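Local coordinates for PrgA (Enterococcus faecalis, PDB 6Z9K), which provides surface exclusion that protects the enterococcal cell against unwanted conjugation, this chain being its metal-binding CAP domain, at residues Val87-Val98 / Leu189-Leu197. Numbering follows the deposited sequence.
Sequences VRKKLGLSQLSV and LLQDGKTAL
R88 sends its guanidinium into the bend of 189-197 and meets backbone oxygens rather than a carboxylate. R88 NH1 and R88 NH2 grip Q191 O end-on, both from one face of that carbonyl, the NH2 bond being 2.8 Å; NH1 also reaches L189 O. On the side of its own segment, NE donates to S94 O nearly along the C=O axis (177°), with NH2 sharing that oxygen. All three acceptors lie within 4° of the guanidinium plane, so the bonds fix the rotation of the group; L93 CB and L96 CD2 sit over its opposite faces near the rim, each 3.8 Å above the plane. With chi2 extended, a bend at chi3 (65°) carries the guanidinium to the turn carbonyls.

S94 makes the next link. S94 OG meets K194 O at 2.7 Å, in the carbonyl plane on a lone pair. S94 N binds D192 OD1 at 2.9 Å. L93 CD2 packs against D192 CB and CG. L190 CD2 meets V87 CG1 (3.9 Å) and L190 CD1 meets L91 CD1 (3.8 Å), crossing both side chains at about a right angle.

Farther along, S97 N binds T195 O (2.8 Å), and L197 N returns a bond to S97 O. The contact thus ties a helix ended by a Schellman motif (L93 N to R88 O, G92 N to K89 O; G92 at C-prime) to a type II turn (Q191-K194) leading into the classic bulge of T195 and A196 opposite Y217, at the edge of the CAP domain's antiparallel sheet.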
ATOM      1  N   VAL A  87       7.031  -6.245   6.696  1.00 17.34           N
ATOM      2  CA  VAL A  87       8.295  -5.490   6.589  1.00 16.20           C
ATOM      3  C   VAL A  87       8.441  -4.648   7.853  1.00 16.67           C
ATOM      4  O   VAL A  87       9.491  -4.622   8.485  1.00 16.41           O
ATOM      5  CB  VAL A  87       8.267  -4.624   5.325  1.00 16.13           C
ATOM      6  CG1 VAL A  87       9.452  -3.711   5.218  1.00 15.84           C
ATOM      7  CG2 VAL A  87       8.150  -5.500   4.102  1.00 16.41           C
ATOM      8  N   ARG A  88       7.382  -3.938   8.245  1.00 16.44           N
ATOM      9  CA  ARG A  88       7.473  -3.008   9.402  1.00 16.76           C
ATOM     10  C   ARG A  88       7.847  -3.792  10.666  1.00 17.70           C
ATOM     11  O   ARG A  88       8.727  -3.304  11.438  1.00 18.79           O
ATOM     12  CB  ARG A  88       6.155  -2.259   9.558  1.00 16.84           C
ATOM     13  CG  ARG A  88       5.987  -1.200   8.484  1.00 16.74           C
ATOM     14  CD  ARG A  88       4.712  -0.408   8.621  1.00 16.84           C
ATOM     15  NE  ARG A  88       4.638   0.400   9.838  1.00 17.26           N
ATOM     16  CZ  ARG A  88       5.025   1.655   9.973  1.00 17.15           C
ATOM     17  NH1 ARG A  88       5.411   2.389   8.939  1.00 17.35           N
ATOM     18  NH2 ARG A  88       5.000   2.196  11.172  1.00 18.39           N
ATOM     19  N   LYS A  89       7.264  -4.974  10.879  1.00 17.84           N
ATOM     20  CA  LYS A  89       7.548  -5.781  12.074  1.00 20.00           C
ATOM     21  C   LYS A  89       9.032  -6.205  12.022  1.00 19.23           C
ATOM     22  O   LYS A  89       9.731  -6.140  13.087  1.00 19.72           O
ATOM     23  CB  LYS A  89       6.634  -7.004  12.150  1.00 22.48           C
ATOM     24  CG  LYS A  89       6.839  -7.816  13.427  1.00 26.43           C
ATOM     25  CD  LYS A  89       5.801  -8.870  13.579  1.00 30.53           C
ATOM     26  CE  LYS A  89       5.816  -9.458  14.972  1.00 35.37           C
ATOM     27  NZ  LYS A  89       4.947 -10.662  15.038  1.00 38.12           N
ATOM     28  N   LYS A  90       9.555  -6.555  10.864  1.00 17.77           N
ATOM     29  CA  LYS A  90      10.982  -6.993  10.814  1.00 18.79           C
ATOM     30  C   LYS A  90      11.875  -5.824  11.222  1.00 19.03           C
ATOM     31  O   LYS A  90      12.931  -6.080  11.824  1.00 20.11           O
ATOM     32  CB  LYS A  90      11.345  -7.508   9.430  1.00 18.55           C
ATOM     33  CG  LYS A  90      10.724  -8.876   9.163  1.00 20.33           C
ATOM     34  CD  LYS A  90      10.911  -9.364   7.761  1.00 21.07           C
ATOM     35  CE  LYS A  90      10.391 -10.785   7.565  1.00 24.19           C
ATOM     36  NZ  LYS A  90      10.585 -11.201   6.148  1.00 26.49           N
ATOM     37  N   LEU A  91      11.446  -4.594  10.941  1.00 17.95           N
ATOM     38  CA  LEU A  91      12.251  -3.378  11.224  1.00 18.71           C
ATOM     39  C   LEU A  91      11.888  -2.793  12.596  1.00 18.92           C
ATOM     40  O   LEU A  91      12.460  -1.757  12.963  1.00 20.83           O
ATOM     41  CB  LEU A  91      12.089  -2.347  10.097  1.00 18.74           C
ATOM     42  CG  LEU A  91      12.659  -2.704   8.734  1.00 19.48           C
ATOM     43  CD1 LEU A  91      12.432  -1.597   7.728  1.00 21.15           C
ATOM     44  CD2 LEU A  91      14.133  -3.054   8.799  1.00 20.73           C
ATOM     45  N   GLY A  92      11.069  -3.465  13.389  1.00 19.99           N
ATOM     46  CA  GLY A  92      10.668  -3.046  14.741  1.00 20.14           C
ATOM     47  C   GLY A  92       9.894  -1.747  14.746  1.00 20.57           C
ATOM     48  O   GLY A  92      10.058  -0.943  15.690  1.00 23.02           O
ATOM     49  N   LEU A  93       9.094  -1.518  13.703  1.00 20.36           N
ATOM     50  CA  LEU A  93       8.203  -0.338  13.550  1.00 20.46           C
ATOM     51  C   LEU A  93       6.770  -0.662  13.970  1.00 20.95           C
ATOM     52  O   LEU A  93       6.351  -1.846  13.933  1.00 20.89           O
ATOM     53  CB  LEU A  93       8.231   0.061  12.081  1.00 19.59           C
ATOM     54  CG  LEU A  93       9.555   0.571  11.542  1.00 21.13           C
ATOM     55  CD1 LEU A  93       9.536   0.626  10.046  1.00 21.02           C
ATOM     56  CD2 LEU A  93       9.838   1.922  12.110  1.00 24.08           C
ATOM     57  N   SER A  94       5.995   0.364  14.350  1.00 20.95           N
ATOM     58  CA  SER A  94       4.613   0.152  14.793  1.00 22.13           C
ATOM     59  C   SER A  94       3.855  -0.582  13.698  1.00 20.74           C
ATOM     60  O   SER A  94       4.119  -0.314  12.473  1.00 21.84           O
ATOM     61  CB  SER A  94       3.968   1.499  15.142  1.00 22.78           C
ATOM     62  OG  SER A  94       4.063   2.396  14.016  1.00 23.45           O
ATOM     63  N   GLN A  95       2.923  -1.428  14.087  1.00 21.75           N
ATOM     64  CA  GLN A  95       2.085  -2.270  13.209  1.00 22.49           C
ATOM     65  C   GLN A  95       0.817  -1.500  12.860  1.00 21.78           C
ATOM     66  O   GLN A  95       0.329  -0.754  13.699  1.00 23.11           O
ATOM     67  CB  GLN A  95       1.718  -3.556  13.934  1.00 25.24           C
ATOM     68  CG  GLN A  95       2.913  -4.433  14.221  1.00 26.96           C
ATOM     69  CD  GLN A  95       3.556  -4.828  12.930  1.00 26.51           C
ATOM     70  OE1 GLN A  95       4.488  -4.155  12.480  1.00 31.71           O
ATOM     71  NE2 GLN A  95       3.029  -5.876  12.317  1.00 26.76           N
ATOM     72  N   LEU A  96       0.314  -1.663  11.658  1.00 18.68           N
ATOM     73  CA  LEU A  96      -0.838  -0.878  11.159  1.00 18.51           C
ATOM     74  C   LEU A  96      -2.112  -1.687  11.303  1.00 18.10           C
ATOM     75  O   LEU A  96      -2.112  -2.878  11.072  1.00 19.20           O
ATOM     76  CB  LEU A  96      -0.600  -0.474   9.705  1.00 18.91           C
ATOM     77  CG  LEU A  96       0.777   0.131   9.420  1.00 20.54           C
ATOM     78  CD1 LEU A  96       1.050   0.260   7.950  1.00 22.98           C
ATOM     79  CD2 LEU A  96       0.957   1.483  10.067  1.00 24.55           C
ATOM     80  N   SER A  97      -3.186  -0.986  11.639  0.50 17.43           N
ATOM     81  CA  SER A  97      -4.559  -1.504  11.689  0.50 17.26           C
ATOM     82  C   SER A  97      -5.236  -1.207  10.365  0.50 16.87           C
ATOM     83  O   SER A  97      -4.761  -0.299   9.658  0.50 16.26           O
ATOM     84  CB  SER A  97      -5.322  -0.905  12.831  0.50 17.76           C
ATOM     85  OG  SER A  97      -5.505   0.493  12.681  0.50 16.51           O
ATOM     86  N   VAL A  98      -6.307  -1.952  10.093  1.00 17.76           N
ATOM     87  CA  VAL A  98      -7.356  -1.609   9.121  1.00 17.87           C
ATOM     88  C   VAL A  98      -8.633  -1.388   9.915  1.00 18.63           C
ATOM     89  O   VAL A  98      -8.971  -2.198  10.768  1.00 19.95           O
ATOM     90  CB  VAL A  98      -7.496  -2.720   8.087  1.00 18.08           C
ATOM     91  CG1 VAL A  98      -8.660  -2.422   7.164  1.00 18.45           C
ATOM     92  CG2 VAL A  98      -6.209  -2.847   7.304  1.00 17.48           C
ATOM     93  N   LEU A 189       6.137   4.916   3.802  1.00 16.82           N
ATOM     94  CA  LEU A 189       5.610   3.570   4.095  1.00 16.82           C
ATOM     95  C   LEU A 189       6.242   3.033   5.387  1.00 17.07           C
ATOM     96  O   LEU A 189       5.600   2.244   6.098  1.00 17.08           O
ATOM     97  CB  LEU A 189       5.907   2.653   2.908  1.00 17.36           C
ATOM     98  CG  LEU A 189       5.149   2.893   1.620  1.00 17.96           C
ATOM     99  CD1 LEU A 189       5.680   1.933   0.575  1.00 19.92           C
ATOM    100  CD2 LEU A 189       3.657   2.674   1.810  1.00 19.44           C
ATOM    101  N   LEU A 190       7.487   3.438   5.686  1.00 17.76           N
ATOM    102  CA  LEU A 190       8.167   2.906   6.870  1.00 18.53           C
ATOM    103  C   LEU A 190       8.254   3.965   7.952  1.00 19.39           C
ATOM    104  O   LEU A 190       9.083   3.824   8.844  1.00 19.44           O
ATOM    105  CB  LEU A 190       9.542   2.383   6.444  1.00 18.42           C
ATOM    106  CG  LEU A 190       9.526   1.280   5.409  1.00 18.48           C
ATOM    107  CD1 LEU A 190      10.956   0.786   5.167  1.00 19.26           C
ATOM    108  CD2 LEU A 190       8.643   0.080   5.850  1.00 18.87           C
ATOM    109  N   GLN A 191       7.352   4.944   7.968  1.00 18.42           N
ATOM    110  CA  GLN A 191       7.416   6.011   9.005  1.00 20.60           C
ATOM    111  C   GLN A 191       7.044   5.446  10.379  1.00 20.54           C
ATOM    112  O   GLN A 191       6.031   4.759  10.497  1.00 19.22           O
ATOM    113  CB  GLN A 191       6.488   7.159   8.601  1.00 21.39           C
ATOM    114  CG  GLN A 191       6.598   8.332   9.547  1.00 24.44           C
ATOM    115  CD  GLN A 191       5.661   9.470   9.251  1.00 27.12           C
ATOM    116  OE1 GLN A 191       6.065  10.454   8.658  1.00 36.87           O
ATOM    117  NE2 GLN A 191       4.425   9.362   9.705  1.00 29.52           N
ATOM    118  N   ASP A 192       7.835   5.684  11.431  1.00 23.25           N
ATOM    119  CA  ASP A 192       7.451   5.050  12.721  1.00 24.42           C
ATOM    120  C   ASP A 192       6.281   5.880  13.288  1.00 23.58           C
ATOM    121  O   ASP A 192       6.097   7.068  12.916  1.00 26.34           O
ATOM    122  CB  ASP A 192       8.618   4.800  13.695  1.00 27.45           C
ATOM    123  CG  ASP A 192       8.430   3.681  14.733  1.00 29.19           C
ATOM    124  OD1 ASP A 192       7.364   2.930  14.762  1.00 26.33           O
ATOM    125  OD2 ASP A 192       9.403   3.520  15.539  1.00 32.00           O
ATOM    126  N   GLY A 193       5.431   5.215  14.026  1.00 22.97           N
ATOM    127  CA  GLY A 193       4.308   5.793  14.756  1.00 24.16           C
ATOM    128  C   GLY A 193       3.021   5.736  13.957  1.00 22.89           C
ATOM    129  O   GLY A 193       1.958   6.002  14.529  1.00 25.57           O
ATOM    130  N   LYS A 194       3.063   5.331  12.699  1.00 22.13           N
ATOM    131  CA  LYS A 194       1.802   5.084  11.970  1.00 21.71           C
ATOM    132  C   LYS A 194       1.038   3.924  12.590  1.00 21.52           C
ATOM    133  O   LYS A 194       1.631   2.963  13.123  1.00 24.20           O
ATOM    134  CB  LYS A 194       2.069   4.888  10.492  1.00 20.36           C
ATOM    135  CG  LYS A 194       2.371   6.180   9.764  1.00 20.24           C
ATOM    136  CD  LYS A 194       2.507   5.951   8.276  1.00 20.77           C
ATOM    137  CE  LYS A 194       2.690   7.234   7.513  1.00 20.17           C
ATOM    138  NZ  LYS A 194       2.794   6.986   6.059  1.00 22.55           N
ATOM    139  N   THR A 195      -0.263   4.015  12.593  1.00 20.89           N
ATOM    140  CA  THR A 195      -1.102   3.004  13.251  1.00 23.31           C
ATOM    141  C   THR A 195      -2.219   2.524  12.350  1.00 19.02           C
ATOM    142  O   THR A 195      -2.901   1.592  12.784  1.00 19.50           O
ATOM    143  CB  THR A 195      -1.702   3.572  14.546  1.00 24.81           C
ATOM    144  OG1 THR A 195      -2.586   4.640  14.255  1.00 28.99           O
ATOM    145  CG2 THR A 195      -0.595   3.964  15.495  1.00 30.54           C
ATOM    146  N   ALA A 196      -2.429   3.099  11.144  1.00 17.36           N
ATOM    147  CA  ALA A 196      -3.627   2.742  10.366  1.00 16.71           C
ATOM    148  C   ALA A 196      -3.343   2.872   8.878  1.00 15.10           C
ATOM    149  O   ALA A 196      -2.493   3.696   8.482  1.00 16.06           O
ATOM    150  CB  ALA A 196      -4.790   3.631  10.754  1.00 17.21           C
ATOM    151  N   LEU A 197      -3.984   2.029   8.097  1.00 14.66           N
ATOM    152  CA  LEU A 197      -3.841   2.060   6.623  1.00 15.42           C
ATOM    153  C   LEU A 197      -5.188   1.736   5.995  1.00 15.11           C
ATOM    154  O   LEU A 197      -5.922   0.884   6.473  1.00 15.64           O
ATOM    155  CB  LEU A 197      -2.750   1.065   6.208  1.00 16.25           C
ATOM    156  CG  LEU A 197      -2.326   1.154   4.745  1.00 17.33           C
ATOM    157  CD1 LEU A 197      -0.895   0.693   4.595  1.00 16.97           C
ATOM    158  CD2 LEU A 197      -3.201   0.301   3.852  1.00 18.15           C
TER
HETATM  159  O   HOH W   1      -2.250  -0.234  15.065  1.00 25.84           O